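Local coordinates for phosphodiesterase (Candida albicans, PDB 6CPU), which is a phosphodiesterase of the HD superfamily, with a largely helical domain that binds zinc and magnesium ions, at residues Asn133-Thr138 with Gly352-Thr357; Tyr167-Asn172 with Ala369-Asp374; Leu385-Val390 with Ser413-Ser418. One frame throughout, in Å; residues are numbered along the deposited sequence.

Interaction 1 (Asn133-Thr138 with Gly352-Thr357); sequences NWTGTT and GHPGTT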
loop_
_atom_site.group_PDB
_atom_site.type_symbol
_atom_site.label_atom_id
_atom_site.label_comp_id
_atom_site.label_asym_id
_atom_site.label_seq_id
_atom_site.Cartn_x
_atom_site.Cartn_y
_atom_site.Cartn_z
ATOM N N ASN A 133 -7.585 14.965 9.937
ATOM C CA ASN A 133 -8.207 15.506 8.716
ATOM C C ASN A 133 -8.744 14.351 7.864
ATOM O O ASN A 133 -9.915 14.370 7.451
ATOM C CB ASN A 133 -7.223 16.282 7.841
ATOM C CG ASN A 133 -6.678 17.561 8.476
ATOM O OD1 ASN A 133 -7.332 18.248 9.264
ATOM N ND2 ASN A 133 -5.462 17.915 8.058
ATOM N N TRP A 134 -7.881 13.380 7.579
ATOM C CA TRP A 134 -8.231 12.278 6.664
ATOM C C TRP A 134 -9.414 11.484 7.200
ATOM O O TRP A 134 -10.294 11.098 6.436
ATOM C CB TRP A 134 -7.066 11.320 6.456
ATOM C CG TRP A 134 -5.858 11.928 5.848
ATOM C CD1 TRP A 134 -5.806 12.919 4.910
ATOM C CD2 TRP A 134 -4.519 11.532 6.093
ATOM N NE1 TRP A 134 -4.486 13.195 4.582
ATOM C CE2 TRP A 134 -3.681 12.351 5.295
ATOM C CE3 TRP A 134 -3.938 10.578 6.929
ATOM C CZ2 TRP A 134 -2.296 12.226 5.300
ATOM C CZ3 TRP A 134 -2.551 10.476 6.946
ATOM C CH2 TRP A 134 -1.755 11.296 6.142
ATOM N N THR A 135 -9.413 11.220 8.511
ATOM C CA THR A 135 -10.416 10.354 9.122
ATOM C C THR A 135 -11.690 11.108 9.529
ATOM O O THR A 135 -12.661 10.473 9.941
ATOM C CB THR A 135 -9.865 9.669 10.390
ATOM O OG1 THR A 135 -9.396 10.687 11.281
ATOM C CG2 THR A 135 -8.745 8.704 10.064
ATOM N N GLY A 136 -11.682 12.439 9.455
ATOM C CA GLY A 136 -12.846 13.242 9.838
ATOM C C GLY A 136 -13.132 13.246 11.332
ATOM O O GLY A 136 -14.283 13.408 11.755
ATOM N N THR A 137 -12.088 13.053 12.132
ATOM C CA THR A 137 -12.264 12.922 13.600
ATOM C C THR A 137 -11.843 14.167 14.375
ATOM O O THR A 137 -12.049 14.229 15.598
ATOM C CB THR A 137 -11.530 11.682 14.145
ATOM O OG1 THR A 137 -10.141 11.727 13.785
ATOM C CG2 THR A 137 -12.157 10.413 13.603
ATOM N N THR A 138 -11.270 15.153 13.685
ATOM C CA THR A 138 -10.896 16.436 14.306
ATOM C C THR A 138 -11.605 17.657 13.672
ATOM O O THR A 138 -10.959 18.653 13.313
ATOM C CB THR A 138 -9.375 16.657 14.259
ATOM O OG1 THR A 138 -8.905 16.544 12.906
ATOM C CG2 THR A 138 -8.658 15.641 15.136
ATOM N N GLY A 352 -4.903 3.576 0.854
ATOM C CA GLY A 352 -5.545 4.748 1.449
ATOM C C GLY A 352 -5.594 4.684 2.960
ATOM O O GLY A 352 -6.245 5.485 3.576
ATOM N N HIS A 353 -4.901 3.725 3.562
ATOM C CA HIS A 353 -4.991 3.514 5.012
ATOM C C HIS A 353 -4.530 4.781 5.710
ATOM O O HIS A 353 -3.479 5.289 5.378
ATOM C CB HIS A 353 -4.132 2.303 5.404
ATOM C CG HIS A 353 -4.404 1.754 6.770
ATOM N ND1 HIS A 353 -4.158 2.470 7.915
ATOM C CD2 HIS A 353 -4.827 0.532 7.176
ATOM C CE1 HIS A 353 -4.447 1.732 8.971
ATOM N NE2 HIS A 353 -4.858 0.552 8.554
ATOM N N PRO A 354 -5.330 5.332 6.647
ATOM C CA PRO A 354 -5.028 6.618 7.265
ATOM C C PRO A 354 -4.128 6.547 8.513
ATOM O O PRO A 354 -3.822 7.573 9.110
ATOM C CB PRO A 354 -6.414 7.123 7.676
ATOM C CG PRO A 354 -7.113 5.876 8.060
ATOM C CD PRO A 354 -6.648 4.836 7.085
ATOM N N GLY A 355 -3.716 5.352 8.881
ATOM C CA GLY A 355 -2.808 5.148 10.005
ATOM C C GLY A 355 -3.537 4.923 11.331
ATOM O O GLY A 355 -2.940 5.093 12.392
ATOM N N THR A 356 -4.817 4.551 11.274
ATOM C CA THR A 356 -5.620 4.259 12.482
ATOM C C THR A 356 -6.001 2.764 12.551
ATOM O O THR A 356 -5.263 1.922 12.075
ATOM C CB THR A 356 -6.858 5.198 12.565
ATOM O OG1 THR A 356 -7.707 4.966 11.447
ATOM C CG2 THR A 356 -6.451 6.634 12.566
ATOM N N THR A 357 -7.119 2.424 13.187
ATOM C CA THR A 357 -7.599 1.053 13.306
ATOM C C THR A 357 -9.113 1.083 13.216
ATOM O O THR A 357 -9.712 2.138 13.447
ATOM C CB THR A 357 -7.278 0.448 14.700
ATOM O OG1 THR A 357 -7.905 1.252 15.712
ATOM C CG2 THR A 357 -5.782 0.395 14.960
#
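T135 pushes its methyl CG2 against the ring of P354, and this is the tight part of the contact: CG2 of T135 lies 3.7 Å from CB of P354 and nearly as close to CG, the two side chains crossing at about a right angle. The same methyl also meets CG2 of T356 at 4.0 Å. One rotamer serves both branches of T135. With chi1 at 56°, OG1 sits between the backbone N and the carbonyl carbon, where it bonds to O of V131 one turn back and accepts from OG1 of T137 at 2.8 Å, while CG2 is left pointing at the proline. Threonine suits the place because one branch satisfies the helix and the other is apolar. M361 of helix 358-363 touches both T135 and T356, extending this buried patch.

The W134 side is looser. Its indole approaches edge-on, CE3 lying 3.7 Å from O of P354 near the ring plane, whereas the gap from CE3 to CB of P354 is 4.3 Å. W134 is partly exposed, and K268 makes a cation-pi contact with it. G136, also partly exposed, takes a positive phi of 70°, easy for glycine, and ends helix 127-135 in a Schellman motif that turns the chain aside just after T135.

On the other segment, N of G355 donates to ND1 of H353 at 3.1 Å in the imidazole plane, fixing the ring's rotation; H353 stacks on H274 as well. G355 has a phi of 91°, a conformation that glycine takes readily. Helix 127-135 thus packs on the loop that closely follows the zinc ligands H349 and D350, the P354 side chain being about 11 Å from the zinc ion, within the HD-type phosphodiesterase fold.

Interaction 2 (Tyr167-Asn172 with Ala369-Asp374); sequences YILNCN and ALLYND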
loop_
_atom_site.group_PDB
_atom_site.type_symbol
_atom_site.label_atom_id
_atom_site.label_comp_id
_atom_site.label_asym_id
_atom_site.label_seq_id
_atom_site.Cartn_x
_atom_site.Cartn_y
_atom_site.Cartn_z
ATOM N N TYR A 167 -14.382 11.887 0.875
ATOM C CA TYR A 167 -14.316 12.625 -0.392
ATOM C C TYR A 167 -13.782 11.724 -1.516
ATOM O O TYR A 167 -14.344 11.678 -2.636
ATOM C CB TYR A 167 -13.441 13.861 -0.230
ATOM C CG TYR A 167 -13.012 14.465 -1.532
ATOM C CD1 TYR A 167 -13.881 15.266 -2.261
ATOM C CD2 TYR A 167 -11.749 14.222 -2.046
ATOM C CE1 TYR A 167 -13.487 15.818 -3.466
ATOM C CE2 TYR A 167 -11.348 14.768 -3.246
ATOM C CZ TYR A 167 -12.227 15.553 -3.954
ATOM O OH TYR A 167 -11.830 16.095 -5.155
ATOM N N ILE A 168 -12.696 11.014 -1.223
ATOM C CA ILE A 168 -12.071 10.162 -2.214
ATOM C C ILE A 168 -12.996 8.983 -2.532
ATOM O O ILE A 168 -13.173 8.630 -3.694
ATOM C CB ILE A 168 -10.685 9.661 -1.753
ATOM C CG1 ILE A 168 -9.728 10.850 -1.571
ATOM C CG2 ILE A 168 -10.125 8.680 -2.770
ATOM C CD1 ILE A 168 -8.472 10.520 -0.773
ATOM N N LEU A 169 -13.593 8.405 -1.500
ATOM C CA LEU A 169 -14.517 7.289 -1.669
ATOM C C LEU A 169 -15.705 7.688 -2.566
ATOM O O LEU A 169 -16.029 6.988 -3.540
ATOM C CB LEU A 169 -15.003 6.857 -0.296
ATOM C CG LEU A 169 -15.631 5.495 -0.107
ATOM C CD1 LEU A 169 -14.680 4.377 -0.494
ATOM C CD2 LEU A 169 -16.050 5.376 1.354
ATOM N N ASN A 170 -16.316 8.822 -2.251
ATOM C CA ASN A 170 -17.463 9.337 -3.014
ATOM C C ASN A 170 -17.096 9.679 -4.447
ATOM O O ASN A 170 -17.836 9.339 -5.370
ATOM C CB ASN A 170 -18.060 10.561 -2.337
ATOM C CG ASN A 170 -19.224 11.161 -3.126
ATOM O OD1 ASN A 170 -19.060 12.140 -3.874
ATOM N ND2 ASN A 170 -20.397 10.568 -2.977
ATOM N N CYS A 171 -15.947 10.322 -4.635
ATOM C CA CYS A 171 -15.515 10.716 -5.963
ATOM C C CYS A 171 -15.341 9.496 -6.867
ATOM O O CYS A 171 -15.707 9.532 -8.042
ATOM C CB CYS A 171 -14.219 11.521 -5.912
ATOM S SG CYS A 171 -13.653 11.987 -7.558
ATOM N N ASN A 172 -14.782 8.417 -6.326
ATOM C CA ASN A 172 -14.547 7.234 -7.131
ATOM C C ASN A 172 -15.757 6.332 -7.330
ATOM O O ASN A 172 -15.775 5.542 -8.287
ATOM C CB ASN A 172 -13.357 6.451 -6.604
ATOM C CG ASN A 172 -12.068 7.147 -6.913
ATOM O OD1 ASN A 172 -11.557 7.063 -8.030
ATOM N ND2 ASN A 172 -11.572 7.900 -5.957
ATOM N N ALA A 369 -16.768 5.000 9.302
ATOM C CA ALA A 369 -17.426 4.027 10.175
ATOM C C ALA A 369 -18.951 4.186 10.112
ATOM O O ALA A 369 -19.666 3.187 10.118
ATOM C CB ALA A 369 -16.932 4.164 11.622
ATOM N N LEU A 370 -19.437 5.424 10.024
ATOM C CA LEU A 370 -20.886 5.667 9.899
ATOM C C LEU A 370 -21.431 5.170 8.559
ATOM O O LEU A 370 -22.526 4.624 8.500
ATOM C CB LEU A 370 -21.232 7.144 10.109
ATOM C CG LEU A 370 -20.760 7.786 11.422
ATOM C CD1 LEU A 370 -21.358 9.171 11.555
ATOM C CD2 LEU A 370 -21.112 6.933 12.630
ATOM N N LEU A 371 -20.662 5.345 7.491
ATOM C CA LEU A 371 -21.051 4.825 6.165
ATOM C C LEU A 371 -21.130 3.299 6.137
ATOM O O LEU A 371 -22.036 2.710 5.526
ATOM C CB LEU A 371 -20.042 5.251 5.099
ATOM C CG LEU A 371 -20.030 6.608 4.414
ATOM C CD1 LEU A 371 -18.782 6.762 3.544
ATOM C CD2 LEU A 371 -21.265 6.786 3.559
ATOM N N TYR A 372 -20.152 2.661 6.778
ATOM C CA TYR A 372 -20.005 1.210 6.716
ATOM C C TYR A 372 -20.628 0.484 7.923
ATOM O O TYR A 372 -20.409 -0.718 8.114
ATOM C CB TYR A 372 -18.520 0.854 6.543
ATOM C CG TYR A 372 -18.018 1.145 5.145
ATOM C CD1 TYR A 372 -18.624 0.560 4.033
ATOM C CD2 TYR A 372 -16.930 1.978 4.927
ATOM C CE1 TYR A 372 -18.192 0.832 2.739
ATOM C CE2 TYR A 372 -16.471 2.226 3.647
ATOM C CZ TYR A 372 -17.113 1.673 2.553
ATOM O OH TYR A 372 -16.633 1.918 1.278
ATOM N N ASN A 373 -21.377 1.230 8.729
ATOM C CA ASN A 373 -22.132 0.696 9.859
ATOM C C ASN A 373 -21.267 -0.069 10.845
ATOM O O ASN A 373 -21.697 -1.076 11.391
ATOM C CB ASN A 373 -23.259 -0.183 9.329
ATOM C CG ASN A 373 -24.127 0.554 8.338
ATOM O OD1 ASN A 373 -24.661 1.619 8.634
ATOM N ND2 ASN A 373 -24.227 0.021 7.138
ATOM N N ASP A 374 -20.041 0.413 11.037
ATOM C CA ASP A 374 -19.044 -0.253 11.882
ATOM C C ASP A 374 -18.558 -1.618 11.379
ATOM O O ASP A 374 -17.788 -2.278 12.094
ATOM C CB ASP A 374 -19.563 -0.432 13.326
ATOM C CG ASP A 374 -19.847 0.872 14.023
ATOM O OD1 ASP A 374 -19.483 1.945 13.496
ATOM O OD2 ASP A 374 -20.431 0.823 15.136
#
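L169 and L371 reach toward each other tip to tip, CD2 of L169 lying 3.8 Å from CD1 of L371, and Y372, from the same segment as L371, points its phenol end back at L169. Both methyls of L169 rest against the phenol oxygen: OH of Y372 is 3.5 Å from CD2 and 3.6 Å from CD1 of L169. CD2 also meets the ring carbon CE2 of Y372 at 3.9 Å, an oblique approach. A forked leucine suits this spot, since CD2 is shared by two partners while CD1 touches the phenol oxygen and also packs on L385.

Torsions bring these groups together across a wide gap, the nearest CA atoms, those of L169 and L371, being 10.5 Å apart. The leucine at 169 swings CG away from its own backbone N (chi1 -162°), extending the branch outward from the helix. Y372 is the first residue past helix 367-371 to leave helical geometry, and its long side chain spans the distance from there. The contact thus joins helix 165-173 to the C-terminal end of the short helix 367-371 within the HD-type phosphodiesterase fold.

Farther out, helix 377-394 backs both sides, with S384 and L385 against L169 and S380 against Y372. Within helix 165-173, ND2 of N172 donates to O of I168 at 2.9 Å, reaching this carbonyl from the face opposite to that used by the backbone N of N172.

Interaction 3 (Leu385-Val390 with Ser413-Ser418); sequences LFINKV and SLIISS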
loop_
_atom_site.group_PDB
_atom_site.type_symbol
_atom_site.label_atom_id
_atom_site.label_comp_id
_atom_site.label_asym_id
_atom_site.label_seq_id
_atom_site.Cartn_x
_atom_site.Cartn_y
_atom_site.Cartn_z
ATOM N N LEU A 385 -11.763 1.734 -2.860
ATOM C CA LEU A 385 -10.697 2.501 -3.513
ATOM C C LEU A 385 -9.875 1.700 -4.499
ATOM O O LEU A 385 -9.614 2.155 -5.604
ATOM C CB LEU A 385 -9.740 3.115 -2.484
ATOM C CG LEU A 385 -9.985 4.586 -2.222
ATOM C CD1 LEU A 385 -11.345 4.791 -1.590
ATOM C CD2 LEU A 385 -8.879 5.177 -1.357
ATOM N N PHE A 386 -9.395 0.531 -4.094
ATOM C CA PHE A 386 -8.489 -0.200 -4.968
ATOM C C PHE A 386 -9.165 -0.575 -6.285
ATOM O O PHE A 386 -8.575 -0.431 -7.365
ATOM C CB PHE A 386 -7.937 -1.431 -4.272
ATOM C CG PHE A 386 -6.863 -2.133 -5.043
ATOM C CD1 PHE A 386 -5.742 -1.441 -5.515
ATOM C CD2 PHE A 386 -6.942 -3.489 -5.267
ATOM C CE1 PHE A 386 -4.741 -2.116 -6.216
ATOM C CE2 PHE A 386 -5.945 -4.162 -5.959
ATOM C CZ PHE A 386 -4.842 -3.477 -6.424
ATOM N N ILE A 387 -10.416 -1.012 -6.205
ATOM C CA ILE A 387 -11.139 -1.376 -7.421
ATOM C C ILE A 387 -11.502 -0.135 -8.227
ATOM O O ILE A 387 -11.234 -0.078 -9.420
ATOM C CB ILE A 387 -12.428 -2.183 -7.138
ATOM C CG1 ILE A 387 -12.124 -3.481 -6.372
ATOM C CG2 ILE A 387 -13.182 -2.447 -8.455
ATOM C CD1 ILE A 387 -11.108 -4.400 -7.027
ATOM N N ASN A 388 -12.100 0.868 -7.584
ATOM C CA ASN A 388 -12.738 1.948 -8.327
ATOM C C ASN A 388 -11.805 3.085 -8.699
ATOM O O ASN A 388 -12.024 3.755 -9.707
ATOM C CB ASN A 388 -13.924 2.482 -7.565
ATOM C CG ASN A 388 -14.965 1.409 -7.305
ATOM O OD1 ASN A 388 -15.340 0.670 -8.206
ATOM N ND2 ASN A 388 -15.429 1.331 -6.090
ATOM N N LYS A 389 -10.768 3.306 -7.892
ATOM C CA LYS A 389 -9.772 4.317 -8.235
ATOM C C LYS A 389 -8.637 3.725 -9.056
ATOM O O LYS A 389 -8.279 4.278 -10.088
ATOM C CB LYS A 389 -9.214 5.011 -6.984
ATOM C CG LYS A 389 -8.100 6.012 -7.272
ATOM C CD LYS A 389 -7.731 6.802 -6.027
ATOM C CE LYS A 389 -6.465 7.632 -6.223
ATOM N NZ LYS A 389 -6.605 8.639 -7.299
ATOM N N VAL A 390 -8.034 2.640 -8.578
ATOM C CA VAL A 390 -6.817 2.123 -9.190
ATOM C C VAL A 390 -7.098 1.191 -10.381
ATOM O O VAL A 390 -6.760 1.532 -11.514
ATOM C CB VAL A 390 -5.904 1.433 -8.151
ATOM C CG1 VAL A 390 -4.673 0.858 -8.829
ATOM C CG2 VAL A 390 -5.499 2.423 -7.078
ATOM N N SER A 413 -14.401 -9.561 -8.115
ATOM C CA SER A 413 -15.043 -10.159 -6.937
ATOM C C SER A 413 -14.072 -10.917 -6.047
ATOM O O SER A 413 -14.194 -10.881 -4.829
ATOM C CB SER A 413 -16.190 -11.089 -7.365
ATOM O OG SER A 413 -17.225 -10.344 -7.964
ATOM N N LEU A 414 -13.100 -11.599 -6.655
ATOM C CA LEU A 414 -12.099 -12.332 -5.884
ATOM C C LEU A 414 -11.203 -11.371 -5.114
ATOM O O LEU A 414 -10.889 -11.615 -3.953
ATOM C CB LEU A 414 -11.257 -13.225 -6.796
ATOM C CG LEU A 414 -10.129 -14.026 -6.133
ATOM C CD1 LEU A 414 -10.638 -14.855 -4.968
ATOM C CD2 LEU A 414 -9.451 -14.911 -7.176
ATOM N N ILE A 415 -10.808 -10.276 -5.762
ATOM C CA ILE A 415 -9.977 -9.262 -5.100
ATOM C C ILE A 415 -10.719 -8.642 -3.907
ATOM O O ILE A 415 -10.128 -8.471 -2.827
ATOM C CB ILE A 415 -9.496 -8.191 -6.102
ATOM C CG1 ILE A 415 -8.464 -8.806 -7.056
ATOM C CG2 ILE A 415 -8.900 -6.997 -5.356
ATOM C CD1 ILE A 415 -8.061 -7.935 -8.226
ATOM N N ILE A 416 -12.002 -8.310 -4.092
ATOM C CA ILE A 416 -12.828 -7.745 -3.012
ATOM C C ILE A 416 -12.897 -8.718 -1.841
ATOM O O ILE A 416 -12.678 -8.352 -0.681
ATOM C CB ILE A 416 -14.258 -7.411 -3.497
ATOM C CG1 ILE A 416 -14.202 -6.244 -4.498
ATOM C CG2 ILE A 416 -15.175 -7.108 -2.313
ATOM C CD1 ILE A 416 -15.472 -6.043 -5.293
ATOM N N SER A 417 -13.210 -9.968 -2.163
ATOM C CA SER A 417 -13.288 -11.019 -1.158
ATOM C C SER A 417 -12.002 -11.103 -0.329
ATOM O O SER A 417 -12.040 -11.128 0.901
ATOM C CB SER A 417 -13.591 -12.362 -1.848
ATOM O OG SER A 417 -13.345 -13.437 -0.972
ATOM N N SER A 418 -10.857 -11.113 -1.003
ATOM C CA SER A 418 -9.571 -11.284 -0.322
ATOM C C SER A 418 -9.232 -10.046 0.517
ATOM O O SER A 418 -8.775 -10.164 1.659
ATOM C CB SER A 418 -8.460 -11.604 -1.327
ATOM O OG SER A 418 -8.838 -12.691 -2.182
#
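Segments 385-390 and 413-418, of helices 377-394 and 411-421, run in largely opposed directions, 137° between their N-to-C axes, and these axes approach to 10.6 Å. The CA atoms of I387 and I416 are the nearest pair, at 7.9 Å. The first helix widens into a pi-type turn at 386-390, where N of V390 makes only weak bonds to O of L385 and O of F386; the second keeps regular helical bonds.

Across this gap the contact is wholly apolar. The longer branch of I387 is bent at chi2 (-55°), which turns CD1 onto CG2 of I415 at 3.8 Å, and its CG1 meets CG1 of I416 at 3.9 Å, the latter two side chains crossing at about a right angle. Beta-branched isoleucine fits here because it offers carbon close to the backbone as well as farther out.

This is helix-to-helix packing inside the HD-type phosphodiesterase fold, whose domain is built almost entirely of helices. V344 of helix 336-348 touches both F386 and I415, so a third helix covers the same apolar patch.

F386 puts its ring edge to the same methyl of I415, CD2 lying 4.0 Å from CG2, near the ring plane. The phenylalanine directs CG away from its backbone N (chi1 -172°), carrying the ring to I415. On the far helix, OG of S418 returns to O of L414 at 2.9 Å, which lets a small polar residue sit buried against S454 of helix 446-462.

In the fold
Along the chain, interactions 1 and 2 interlock: helices 127-135 and 165-173 come first, and their partners, the 352-357 loop and helix 367-371, follow in the same order some 200 residues later. Interaction 3 comes after both and closes a much shorter span of 22 residues, half of them helical. The centres of interactions 1 and 2 lie about 12 Å apart, those of 2 and 3 about 15 Å, and those of 1 and 3 about 20 Å. Helix 165-173 of interaction 2 packs directly on helix 377-394 of interaction 3, N172 meeting K389. The first two tie early helices to segments following the zinc ligands H349 and D350; the third packs two later helices together.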